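Local coordinates for protein UDP-N-acetylglucosamine 2-epimerase (Listeria monocytogenes, PDB 3OT5) that probably catalyses the reversible epimerisation at C2 that interconverts UDP-N-acetylglucosamine and UDP-N-acetylmannosamine, at residues 30-35 with 48-53; 44-49 with 383-388; 229-234 with 239-244; 262-267 with 273-278. One frame throughout, in Å; residues are numbered along the deposited sequence.

Contact 1. Residues 30-35 with 48-53; sequences VMSIFG and LALEKE
Val-30, on strand 28-34, sets both of its methyl groups against the forked end of Leu-50 on helix 37-51. With CG1 anti to the backbone N (chi1 -179°), the two branches divide the work: Val-30 CG1 lies 3.8 Å from Leu-50 CD1, and Val-30 CG2 lies 3.9 Å from Leu-50 CD2. The two side chains cross at about a right angle, so the match is methyl against methyl and not chain alongside chain. Met-31 points the other way, to the far side of the sheet, where it packs on helix 95-113. Ser-32 returns to the near side, and its OG comes within 4.1 Å of Leu-50 CD1. This is a van der Waals approach, with no hydrogen bond joining the segments. Leu-50 therefore serves two successive inward residues of the strand, its CD1 lying near both. Phe-57 of the next strand touches Val-30 and Leu-50 alike and extends the buried apolar layer. The summed buried area, 102 Å², is modest, as expected where one leucine supplies the whole helical side. Such packing of a helix against the strand it follows belongs to the beta-alpha-beta unit of strand 28-34, helix 37-51 and strand 57-63, the opening crossover of a Rossmann-like domain.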
loop_
_atom_site.group_PDB
_atom_site.type_symbol
_atom_site.label_atom_id
_atom_site.label_comp_id
_atom_site.label_asym_id
_atom_site.label_seq_id
_atom_site.Cartn_x
_atom_site.Cartn_y
_atom_site.Cartn_z
ATOM N N VAL A 30 -6.526 21.872 4.631
ATOM C CA VAL A 30 -6.130 20.512 4.981
ATOM C C VAL A 30 -4.618 20.363 4.929
ATOM O O VAL A 30 -3.987 20.647 3.910
ATOM C CB VAL A 30 -6.693 19.489 4.016
ATOM C CG1 VAL A 30 -6.271 18.068 4.450
ATOM C CG2 VAL A 30 -8.207 19.603 3.920
ATOM N N MET A 31 -4.051 19.914 6.034
ATOM C CA MET A 31 -2.633 19.694 6.153
ATOM C C MET A 31 -2.410 18.203 6.110
ATOM O O MET A 31 -2.847 17.499 6.995
ATOM C CB MET A 31 -2.112 20.264 7.475
ATOM C CG MET A 31 -0.653 20.020 7.691
ATOM S SD MET A 31 -0.041 20.741 9.208
ATOM C CE MET A 31 -0.299 22.482 8.872
ATOM N N SER A 32 -1.732 17.734 5.069
ATOM C CA SER A 32 -1.446 16.315 4.902
ATOM C C SER A 32 -0.014 16.063 5.284
ATOM O O SER A 32 0.908 16.681 4.742
ATOM C CB SER A 32 -1.707 15.881 3.466
ATOM O OG SER A 32 -3.080 16.070 3.161
ATOM N N ILE A 33 0.175 15.161 6.233
ATOM C CA ILE A 33 1.494 14.854 6.709
ATOM C C ILE A 33 1.950 13.481 6.270
ATOM O O ILE A 33 1.232 12.494 6.445
ATOM C CB ILE A 33 1.527 14.855 8.248
ATOM C CG1 ILE A 33 0.999 16.176 8.797
ATOM C CG2 ILE A 33 2.942 14.599 8.751
ATOM C CD1 ILE A 33 0.959 16.225 10.294
ATOM N N PHE A 34 3.124 13.417 5.663
ATOM C CA PHE A 34 3.706 12.123 5.315
ATOM C C PHE A 34 5.214 12.120 5.557
ATOM O O PHE A 34 5.908 13.110 5.318
ATOM C CB PHE A 34 3.263 11.563 3.948
ATOM C CG PHE A 34 3.194 12.566 2.835
ATOM C CD1 PHE A 34 4.272 12.790 2.016
ATOM C CD2 PHE A 34 2.000 13.216 2.561
ATOM C CE1 PHE A 34 4.181 13.675 0.968
ATOM C CE2 PHE A 34 1.897 14.096 1.525
ATOM C CZ PHE A 34 2.992 14.332 0.722
ATOM N N GLY A 35 5.691 11.000 6.083
ATOM C CA GLY A 35 7.090 10.854 6.440
ATOM C C GLY A 35 7.880 9.716 5.844
ATOM O O GLY A 35 9.037 9.559 6.192
ATOM N N LEU A 48 -3.699 15.144 -4.473
ATOM C CA LEU A 48 -4.183 15.460 -5.821
ATOM C C LEU A 48 -5.664 15.791 -5.798
ATOM O O LEU A 48 -6.075 16.794 -6.378
ATOM C CB LEU A 48 -3.970 14.314 -6.815
ATOM C CG LEU A 48 -2.570 14.008 -7.320
ATOM C CD1 LEU A 48 -2.644 12.919 -8.400
ATOM C CD2 LEU A 48 -1.936 15.269 -7.872
ATOM N N ALA A 49 -6.460 14.935 -5.156
ATOM C CA ALA A 49 -7.909 15.144 -5.048
ATOM C C ALA A 49 -8.238 16.523 -4.447
ATOM O O ALA A 49 -9.154 17.214 -4.910
ATOM C CB ALA A 49 -8.540 14.051 -4.224
ATOM N N LEU A 50 -7.504 16.905 -3.407
ATOM C CA LEU A 50 -7.684 18.211 -2.772
ATOM C C LEU A 50 -7.344 19.315 -3.756
ATOM O O LEU A 50 -8.025 20.339 -3.814
ATOM C CB LEU A 50 -6.791 18.350 -1.543
ATOM C CG LEU A 50 -7.171 17.533 -0.313
ATOM C CD1 LEU A 50 -6.000 17.431 0.678
ATOM C CD2 LEU A 50 -8.408 18.150 0.334
ATOM N N GLU A 51 -6.284 19.107 -4.530
ATOM C CA GLU A 51 -5.870 20.091 -5.504
ATOM C C GLU A 51 -6.820 20.179 -6.719
ATOM O O GLU A 51 -6.769 21.149 -7.463
ATOM C CB GLU A 51 -4.429 19.851 -5.916
ATOM C CG GLU A 51 -3.476 20.068 -4.760
ATOM C CD GLU A 51 -2.040 19.865 -5.140
ATOM O OE1 GLU A 51 -1.770 19.636 -6.337
ATOM O OE2 GLU A 51 -1.179 19.939 -4.237
ATOM N N LYS A 52 -7.685 19.185 -6.905
ATOM C CA LYS A 52 -8.664 19.221 -7.997
ATOM C C LYS A 52 -9.856 20.085 -7.595
ATOM O O LYS A 52 -10.678 20.446 -8.438
ATOM C CB LYS A 52 -9.196 17.829 -8.348
ATOM C CG LYS A 52 -8.176 16.843 -8.864
ATOM C CD LYS A 52 -8.847 15.504 -9.195
ATOM C CE LYS A 52 -7.804 14.383 -9.411
ATOM N NZ LYS A 52 -6.836 14.665 -10.516
ATOM N N GLU A 53 -9.959 20.411 -6.311
ATOM C CA GLU A 53 -11.073 21.216 -5.833
ATOM C C GLU A 53 -10.562 22.419 -5.011
ATOM O O GLU A 53 -10.862 22.560 -3.826
ATOM C CB GLU A 53 -12.035 20.309 -5.052
ATOM C CG GLU A 53 -13.367 20.933 -4.733
ATOM C CD GLU A 53 -14.343 19.967 -4.065
ATOM O OE1 GLU A 53 -15.371 20.445 -3.539
ATOM O OE2 GLU A 53 -14.088 18.745 -4.070
#

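Contact 2. Residues 44-49 with 383-388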
loop_
_atom_site.group_PDB
_atom_site.type_symbol
_atom_site.label_atom_id
_atom_site.label_comp_id
_atom_site.label_asym_id
_atom_site.label_seq_id
_atom_site.Cartn_x
_atom_site.Cartn_y
_atom_site.Cartn_z
ATOM N N ALA A 44 -0.327 10.964 -1.613
ATOM C CA ALA A 44 -0.292 11.779 -2.842
ATOM C C ALA A 44 -1.656 11.879 -3.548
ATOM O O ALA A 44 -2.100 12.980 -3.851
ATOM C CB ALA A 44 0.761 11.254 -3.812
ATOM N N PRO A 45 -2.335 10.733 -3.792
ATOM C CA PRO A 45 -3.627 10.763 -4.470
ATOM C C PRO A 45 -4.640 11.648 -3.760
ATOM O O PRO A 45 -5.448 12.316 -4.399
ATOM C CB PRO A 45 -4.089 9.297 -4.418
ATOM C CG PRO A 45 -2.909 8.527 -4.210
ATOM C CD PRO A 45 -2.000 9.373 -3.365
ATOM N N LEU A 46 -4.594 11.623 -2.438
ATOM C CA LEU A 46 -5.481 12.417 -1.615
ATOM C C LEU A 46 -5.119 13.890 -1.818
ATOM O O LEU A 46 -6.000 14.751 -1.976
ATOM C CB LEU A 46 -5.331 11.980 -0.159
ATOM C CG LEU A 46 -6.350 12.397 0.896
ATOM C CD1 LEU A 46 -7.766 12.031 0.457
ATOM C CD2 LEU A 46 -5.992 11.712 2.220
ATOM N N VAL A 47 -3.825 14.186 -1.851
ATOM C CA VAL A 47 -3.386 15.556 -2.076
ATOM C C VAL A 47 -3.865 16.002 -3.465
ATOM O O VAL A 47 -4.385 17.115 -3.611
ATOM C CB VAL A 47 -1.868 15.717 -1.933
ATOM C CG1 VAL A 47 -1.440 17.126 -2.327
ATOM C CG2 VAL A 47 -1.447 15.396 -0.506
ATOM N N LEU A 48 -3.699 15.144 -4.473
ATOM C CA LEU A 48 -4.183 15.460 -5.821
ATOM C C LEU A 48 -5.664 15.791 -5.798
ATOM O O LEU A 48 -6.075 16.794 -6.378
ATOM C CB LEU A 48 -3.970 14.314 -6.815
ATOM C CG LEU A 48 -2.570 14.008 -7.320
ATOM C CD1 LEU A 48 -2.644 12.919 -8.400
ATOM C CD2 LEU A 48 -1.936 15.269 -7.872
ATOM N N ALA A 49 -6.460 14.935 -5.156
ATOM C CA ALA A 49 -7.909 15.144 -5.048
ATOM C C ALA A 49 -8.238 16.523 -4.447
ATOM O O ALA A 49 -9.154 17.214 -4.910
ATOM C CB ALA A 49 -8.540 14.051 -4.224
ATOM N N ARG A 383 -13.814 9.722 -1.863
ATOM C CA ARG A 383 -14.670 9.442 -0.712
ATOM C C ARG A 383 -14.110 10.152 0.524
ATOM O O ARG A 383 -14.854 10.698 1.319
ATOM C CB ARG A 383 -14.790 7.938 -0.460
ATOM C CG ARG A 383 -15.483 7.165 -1.613
ATOM C CD ARG A 383 -15.714 5.706 -1.261
ATOM N NE ARG A 383 -16.285 4.978 -2.394
ATOM C CZ ARG A 383 -15.571 4.371 -3.340
ATOM N NH1 ARG A 383 -14.251 4.371 -3.300
ATOM N NH2 ARG A 383 -16.181 3.750 -4.322
ATOM N N ILE A 384 -12.792 10.163 0.678
ATOM C CA ILE A 384 -12.198 10.842 1.833
ATOM C C ILE A 384 -12.568 12.335 1.793
ATOM O O ILE A 384 -13.054 12.873 2.782
ATOM C CB ILE A 384 -10.667 10.632 1.919
ATOM C CG1 ILE A 384 -10.350 9.169 2.229
ATOM C CG2 ILE A 384 -10.031 11.523 3.020
ATOM C CD1 ILE A 384 -8.847 8.837 2.191
ATOM N N LEU A 385 -12.371 12.984 0.645
ATOM C CA LEU A 385 -12.680 14.407 0.517
ATOM C C LEU A 385 -14.155 14.689 0.745
ATOM O O LEU A 385 -14.492 15.633 1.445
ATOM C CB LEU A 385 -12.240 14.983 -0.832
ATOM C CG LEU A 385 -10.732 15.019 -1.100
ATOM C CD1 LEU A 385 -10.462 15.805 -2.392
ATOM C CD2 LEU A 385 -9.980 15.653 0.071
ATOM N N ALA A 386 -15.029 13.869 0.169
ATOM C CA ALA A 386 -16.468 14.064 0.350
ATOM C C ALA A 386 -16.774 13.958 1.836
ATOM O O ALA A 386 -17.592 14.702 2.366
ATOM C CB ALA A 386 -17.275 13.044 -0.456
ATOM N N ALA A 387 -16.094 13.034 2.505
ATOM C CA ALA A 387 -16.262 12.844 3.931
ATOM C C ALA A 387 -15.861 14.138 4.672
ATOM O O ALA A 387 -16.602 14.649 5.522
ATOM C CB ALA A 387 -15.410 11.655 4.396
ATOM N N ILE A 388 -14.713 14.697 4.317
ATOM C CA ILE A 388 -14.256 15.946 4.934
ATOM C C ILE A 388 -15.217 17.089 4.581
ATOM O O ILE A 388 -15.594 17.873 5.462
ATOM C CB ILE A 388 -12.818 16.290 4.522
ATOM C CG1 ILE A 388 -11.859 15.211 5.034
ATOM C CG2 ILE A 388 -12.410 17.651 5.089
ATOM C CD1 ILE A 388 -10.433 15.387 4.571
#
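Leu-46 and Ile-384 meet with no hydrogen bond between their helices, and the shortest polar bond of the contact stays within one of them, from Leu-48 N to Ala-44 O at 2.8 Å. Pro-45 lacks an N-H, and around it the helix is kinked. One residue on, Leu-46 has CG anti to the backbone N (chi1 -166°), which carries its branched end across to the other helix. Leu-46 CD1 rests on the beta-branch of Ile-384, 3.5 Å from CG2, a tight contact for two carbons. Leu-46 CD2 sits more loosely, 4.1 Å from Ile-384 CD1, and the two side chains cross at about a right angle. The pair is far apart in sequence: as in GT-B proteins, a helix near the C terminus, 380-392, returns to pack on the N-terminal Rossmann-like domain, here on helix 37-51. The local axes approach to 10.1 Å and cross at -55°. Leu-385 adds its CD2 beside Leu-46 CD1 at 4.3 Å, so that Leu-46 touches two consecutive residues of the partner helix. Ala-49 also faces Leu-385, though the modelled spacing there is doubtful. Ile-384 reaches further, to Phe-174 of strand 172-175 and Thr-200 of helix 200-208, while Arg-383 turns away to a salt bridge with Asp-377.

Contact 3. Residues 229-234 with 239-244; sequences MTAHRR and EPMQGM
Ala-231 and Met-241 make the closer of two apolar meetings that fasten the chain leaving strand 225-229 to the first turns of helix 240-254. The terminal methyl of Met-241, CE, lies 3.7 Å from Ala-231 CB, with the sulfur SD behind it at 4.2 Å from the same CB. That reach depends on a bend: Met-241 has CG anti to the backbone N but turns at chi2 (64°), which brings its end nearer than its first bond would suggest. Met-229 works in the opposite manner. Its chain is extended throughout, and CE at the end arrives 4.1 Å from Met-244 CB, the two side chains crossing at about a right angle. No polar bond joins the segments. Inside the helix, Met-244 N bonds to Pro-240 O at 3.1 Å and helps to set the early turn from which both methionines project.

A second shell then places the first. Thr-230 and His-232 point away from the helix. Asp-308 takes the backbone N-H of His-232 on OD1 and that of Arg-233 on OD2, and the hydroxyl of Thr-230 bonds to that of Thr-307. These bonds anchor the loop around Ala-231, whose CB faces the methionine.

Tyr-262 of strand 258-263 touches both Met-229 and Met-241, and Val-270 of helix 268-278 also packs on Met-241. Strand 225-229, helix 240-254 and strand 258-263 form a beta-alpha-beta crossover of the second Rossmann-like domain, and the contact lies where the end of its first strand packs against the start of its helix, with helix 268-278 alongside.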
loop_
_atom_site.group_PDB
_atom_site.type_symbol
_atom_site.label_atom_id
_atom_site.label_comp_id
_atom_site.label_asym_id
_atom_site.label_seq_id
_atom_site.Cartn_x
_atom_site.Cartn_y
_atom_site.Cartn_z
ATOM N N MET A 229 7.621 -12.199 -9.356
ATOM C CA MET A 229 7.769 -12.775 -8.026
ATOM C C MET A 229 8.538 -11.854 -7.075
ATOM O O MET A 229 9.500 -11.208 -7.473
ATOM C CB MET A 229 8.511 -14.098 -8.094
ATOM C CG MET A 229 8.714 -14.722 -6.731
ATOM S SD MET A 229 9.639 -16.238 -6.807
ATOM C CE MET A 229 9.801 -16.594 -5.054
ATOM N N THR A 230 8.084 -11.788 -5.829
ATOM C CA THR A 230 8.754 -11.015 -4.785
ATOM C C THR A 230 8.497 -11.728 -3.468
ATOM O O THR A 230 7.432 -12.318 -3.259
ATOM C CB THR A 230 8.273 -9.560 -4.680
ATOM O OG1 THR A 230 6.871 -9.520 -4.377
ATOM C CG2 THR A 230 8.527 -8.814 -5.974
ATOM N N ALA A 231 9.495 -11.696 -2.603
ATOM C CA ALA A 231 9.416 -12.306 -1.304
ATOM C C ALA A 231 10.330 -11.513 -0.394
ATOM O O ALA A 231 11.541 -11.446 -0.633
ATOM C CB ALA A 231 9.857 -13.762 -1.374
ATOM N N HIS A 232 9.755 -10.874 0.621
ATOM C CA HIS A 232 10.555 -10.088 1.561
ATOM C C HIS A 232 10.336 -10.457 3.038
ATOM O O HIS A 232 10.993 -9.905 3.909
ATOM C CB HIS A 232 10.306 -8.586 1.332
ATOM C CG HIS A 232 10.790 -8.099 0.001
ATOM N ND1 HIS A 232 12.053 -7.577 -0.186
ATOM C CD2 HIS A 232 10.190 -8.078 -1.213
ATOM C CE1 HIS A 232 12.208 -7.250 -1.458
ATOM N NE2 HIS A 232 11.092 -7.544 -2.104
ATOM N N ARG A 233 9.434 -11.392 3.317
ATOM C CA ARG A 233 9.145 -11.783 4.697
ATOM C C ARG A 233 10.290 -12.621 5.229
ATOM O O ARG A 233 10.790 -13.512 4.547
ATOM C CB ARG A 233 7.875 -12.616 4.773
ATOM C CG ARG A 233 6.628 -11.959 4.203
ATOM C CD ARG A 233 5.988 -10.978 5.082
ATOM N NE ARG A 233 5.553 -11.596 6.328
ATOM C CZ ARG A 233 4.725 -11.010 7.186
ATOM N NH1 ARG A 233 4.400 -11.625 8.302
ATOM N NH2 ARG A 233 4.212 -9.816 6.911
ATOM N N ARG A 234 10.682 -12.352 6.458
ATOM C CA ARG A 234 11.767 -13.079 7.075
ATOM C C ARG A 234 11.561 -14.594 7.047
ATOM O O ARG A 234 12.483 -15.323 6.739
ATOM C CB ARG A 234 11.962 -12.616 8.511
ATOM C CG ARG A 234 13.062 -13.379 9.242
ATOM C CD ARG A 234 13.250 -12.865 10.635
ATOM N NE ARG A 234 13.594 -11.449 10.644
ATOM C CZ ARG A 234 14.817 -10.964 10.447
ATOM N NH1 ARG A 234 15.838 -11.779 10.188
ATOM N NH2 ARG A 234 15.017 -9.650 10.486
ATOM N N GLU A 239 14.856 -20.952 4.755
ATOM C CA GLU A 239 15.016 -22.206 4.006
ATOM C C GLU A 239 13.963 -22.449 2.922
ATOM O O GLU A 239 14.262 -23.098 1.919
ATOM C CB GLU A 239 15.128 -23.418 4.967
ATOM C CG GLU A 239 13.916 -23.728 5.888
ATOM C CD GLU A 239 12.697 -24.293 5.152
ATOM O OE1 GLU A 239 12.780 -24.550 3.932
ATOM O OE2 GLU A 239 11.649 -24.492 5.807
ATOM N N PRO A 240 12.734 -21.913 3.099
ATOM C CA PRO A 240 11.720 -22.149 2.068
ATOM C C PRO A 240 12.048 -21.505 0.729
ATOM O O PRO A 240 11.494 -21.901 -0.293
ATOM C CB PRO A 240 10.455 -21.493 2.653
ATOM C CG PRO A 240 10.705 -21.399 4.117
ATOM C CD PRO A 240 12.178 -21.158 4.237
ATOM N N MET A 241 12.961 -20.543 0.736
ATOM C CA MET A 241 13.304 -19.822 -0.470
ATOM C C MET A 241 13.740 -20.770 -1.583
ATOM O O MET A 241 13.317 -20.622 -2.725
ATOM C CB MET A 241 14.406 -18.800 -0.185
ATOM C CG MET A 241 14.397 -17.636 -1.151
ATOM S SD MET A 241 12.860 -16.669 -0.999
ATOM C CE MET A 241 13.110 -15.362 -2.199
ATOM N N GLN A 242 14.570 -21.749 -1.245
ATOM C CA GLN A 242 15.056 -22.701 -2.237
ATOM C C GLN A 242 13.914 -23.433 -2.938
ATOM O O GLN A 242 13.883 -23.500 -4.161
ATOM C CB GLN A 242 16.026 -23.701 -1.606
ATOM C CG GLN A 242 16.525 -24.764 -2.573
ATOM C CD GLN A 242 17.623 -25.611 -1.984
ATOM O OE1 GLN A 242 18.315 -25.187 -1.062
ATOM N NE2 GLN A 242 17.807 -26.812 -2.528
ATOM N N GLY A 243 12.977 -23.971 -2.166
ATOM C CA GLY A 243 11.841 -24.679 -2.743
ATOM C C GLY A 243 11.036 -23.768 -3.656
ATOM O O GLY A 243 10.563 -24.190 -4.716
ATOM N N MET A 244 10.889 -22.509 -3.253
ATOM C CA MET A 244 10.126 -21.551 -4.047
ATOM C C MET A 244 10.797 -21.217 -5.392
ATOM O O MET A 244 10.109 -21.172 -6.410
ATOM C CB MET A 244 9.812 -20.287 -3.232
ATOM C CG MET A 244 8.982 -20.598 -1.986
ATOM S SD MET A 244 8.355 -19.183 -1.086
ATOM C CE MET A 244 9.851 -18.249 -0.775
#

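Contact 4. Residues 262-267 with 273-278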
loop_
_atom_site.group_PDB
_atom_site.type_symbol
_atom_site.label_atom_id
_atom_site.label_comp_id
_atom_site.label_asym_id
_atom_site.label_seq_id
_atom_site.Cartn_x
_atom_site.Cartn_y
_atom_site.Cartn_z
ATOM N N TYR A 262 12.245 -11.513 -11.463
ATOM C CA TYR A 262 12.472 -11.608 -10.047
ATOM C C TYR A 262 13.439 -10.549 -9.565
ATOM O O TYR A 262 14.644 -10.703 -9.722
ATOM C CB TYR A 262 13.005 -12.997 -9.657
ATOM C CG TYR A 262 13.381 -13.054 -8.195
ATOM C CD1 TYR A 262 12.406 -12.971 -7.209
ATOM C CD2 TYR A 262 14.706 -13.189 -7.793
ATOM C CE1 TYR A 262 12.746 -13.001 -5.856
ATOM C CE2 TYR A 262 15.052 -13.238 -6.448
ATOM C CZ TYR A 262 14.072 -13.138 -5.486
ATOM O OH TYR A 262 14.417 -13.169 -4.151
ATOM N N PRO A 263 12.912 -9.455 -9.008
ATOM C CA PRO A 263 13.786 -8.445 -8.454
ATOM C C PRO A 263 14.451 -9.098 -7.258
ATOM O O PRO A 263 13.801 -9.346 -6.246
ATOM C CB PRO A 263 12.820 -7.333 -8.025
ATOM C CG PRO A 263 11.578 -7.581 -8.791
ATOM C CD PRO A 263 11.499 -9.055 -8.928
ATOM N N MET A 264 15.730 -9.405 -7.378
ATOM C CA MET A 264 16.425 -10.097 -6.306
ATOM C C MET A 264 16.530 -9.342 -4.995
ATOM O O MET A 264 16.863 -8.170 -4.974
ATOM C CB MET A 264 17.823 -10.481 -6.754
ATOM C CG MET A 264 17.845 -11.568 -7.798
ATOM S SD MET A 264 19.535 -11.946 -8.216
ATOM C CE MET A 264 20.037 -10.384 -8.947
ATOM N N HIS A 265 16.261 -10.051 -3.900
ATOM C CA HIS A 265 16.381 -9.470 -2.578
ATOM C C HIS A 265 17.868 -9.169 -2.389
ATOM O O HIS A 265 18.726 -9.821 -2.982
ATOM C CB HIS A 265 15.861 -10.426 -1.503
ATOM C CG HIS A 265 15.776 -9.812 -0.139
ATOM N ND1 HIS A 265 16.825 -9.826 0.756
ATOM C CD2 HIS A 265 14.763 -9.157 0.480
ATOM C CE1 HIS A 265 16.465 -9.203 1.866
ATOM N NE2 HIS A 265 15.220 -8.785 1.721
ATOM N N LEU A 266 18.162 -8.171 -1.572
ATOM C CA LEU A 266 19.529 -7.741 -1.325
ATOM C C LEU A 266 20.385 -8.726 -0.515
ATOM O O LEU A 266 21.607 -8.592 -0.485
ATOM C CB LEU A 266 19.503 -6.399 -0.599
ATOM C CG LEU A 266 18.784 -5.224 -1.274
ATOM C CD1 LEU A 266 18.852 -3.985 -0.357
ATOM C CD2 LEU A 266 19.380 -4.916 -2.642
ATOM N N ASN A 267 19.749 -9.692 0.148
ATOM C CA ASN A 267 20.455 -10.682 0.967
ATOM C C ASN A 267 21.299 -11.587 0.071
ATOM O O ASN A 267 20.758 -12.291 -0.776
ATOM C CB ASN A 267 19.462 -11.528 1.786
ATOM C CG ASN A 267 20.156 -12.522 2.732
ATOM O OD1 ASN A 267 21.300 -12.325 3.123
ATOM N ND2 ASN A 267 19.444 -13.577 3.115
ATOM N N LYS A 273 21.164 -18.270 -4.038
ATOM C CA LYS A 273 20.193 -19.330 -4.329
ATOM C C LYS A 273 19.459 -19.020 -5.625
ATOM O O LYS A 273 19.157 -19.920 -6.400
ATOM C CB LYS A 273 19.178 -19.496 -3.189
ATOM C CG LYS A 273 19.769 -20.014 -1.866
ATOM C CD LYS A 273 18.706 -20.054 -0.762
ATOM C CE LYS A 273 19.306 -20.401 0.612
ATOM N NZ LYS A 273 19.955 -21.732 0.633
ATOM N N ALA A 274 19.180 -17.740 -5.845
ATOM C CA ALA A 274 18.482 -17.290 -7.041
ATOM C C ALA A 274 19.333 -17.492 -8.290
ATOM O O ALA A 274 18.830 -17.952 -9.308
ATOM C CB ALA A 274 18.080 -15.817 -6.900
ATOM N N MET A 275 20.609 -17.124 -8.217
ATOM C CA MET A 275 21.528 -17.297 -9.347
ATOM C C MET A 275 21.713 -18.775 -9.662
ATOM O O MET A 275 21.698 -19.182 -10.825
ATOM C CB MET A 275 22.904 -16.689 -9.036
ATOM C CG MET A 275 22.918 -15.166 -8.923
ATOM S SD MET A 275 22.503 -14.369 -10.490
ATOM C CE MET A 275 23.889 -14.837 -11.527
ATOM N N ALA A 276 21.883 -19.566 -8.611
ATOM C CA ALA A 276 22.098 -20.995 -8.738
ATOM C C ALA A 276 20.927 -21.708 -9.390
ATOM O O ALA A 276 21.118 -22.535 -10.277
ATOM C CB ALA A 276 22.384 -21.602 -7.368
ATOM N N ILE A 277 19.718 -21.360 -8.980
ATOM C CA ILE A 277 18.522 -22.017 -9.491
ATOM C C ILE A 277 17.854 -21.322 -10.666
ATOM O O ILE A 277 17.382 -21.980 -11.590
ATOM C CB ILE A 277 17.469 -22.147 -8.374
ATOM C CG1 ILE A 277 18.046 -22.959 -7.211
ATOM C CG2 ILE A 277 16.176 -22.785 -8.918
ATOM C CD1 ILE A 277 17.122 -23.077 -6.032
ATOM N N LEU A 278 17.814 -19.998 -10.632
ATOM C CA LEU A 278 17.141 -19.245 -11.676
ATOM C C LEU A 278 18.062 -18.620 -12.709
ATOM O O LEU A 278 17.588 -18.045 -13.684
ATOM C CB LEU A 278 16.306 -18.139 -11.031
ATOM C CG LEU A 278 15.280 -18.634 -10.018
ATOM C CD1 LEU A 278 14.629 -17.452 -9.327
ATOM C CD2 LEU A 278 14.245 -19.530 -10.694
#
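The ring of Tyr-262 meets Ala-274 at an oblique angle, its CE2 lying 4.0 Å from the alanine CB, while Met-264 N stands over one face, 3.9 Å from the ring plane and displaced from the ring centre. Phe-245 of helix 240-254 adds an edge-to-face neighbour to this ring. At the second flat group, His-265, Asn-267 CA lies in plane at the edge, and Asn-267 N donates to His-265 ND1 at 3.0 Å. That bond is fairly straight (157°), although the donor is tilted 26° out of the ring plane. Asn-267 occupies the N-cap position of helix 268-278, so this bond lies just where the chain passes from loop to helix. The setting is a beta-alpha-beta unit of the second Rossmann-like domain: strand 258-263 leads through this loop into helix 268-278, which then returns to strand 284-287. Tyr-262, with CG anti to the backbone N (chi1 174°), directs its ring toward the helix, and Met-264 follows on the same side. The sulfur of Met-264 lies 4.3 Å from Ala-274 CB and 4.5 Å from Met-275 SD, placing two thioethers near one another, Met-275 being exposed. Met-275 in turn packs on Leu-286 of strand 284-287.

In the fold
From the N terminus, contact 1 closes first, folding helix 37-51 back on the strand that precedes it. Contact 2 opens on the same helix, sharing Leu-48 and Ala-49, and closes only some 330 residues later, when helix 380-392 returns to the N-terminal domain. Its long loop encloses contacts 3 and 4, which follow one another in series through the second domain. Their centres lie about 10 Å apart and they touch, the rings of His-232 and His-265 meeting. Contacts 1 and 2 have centres about 7 Å apart, on the opposite side of the chain's centre, with 37 to 39 Å between the centres of the two pairs.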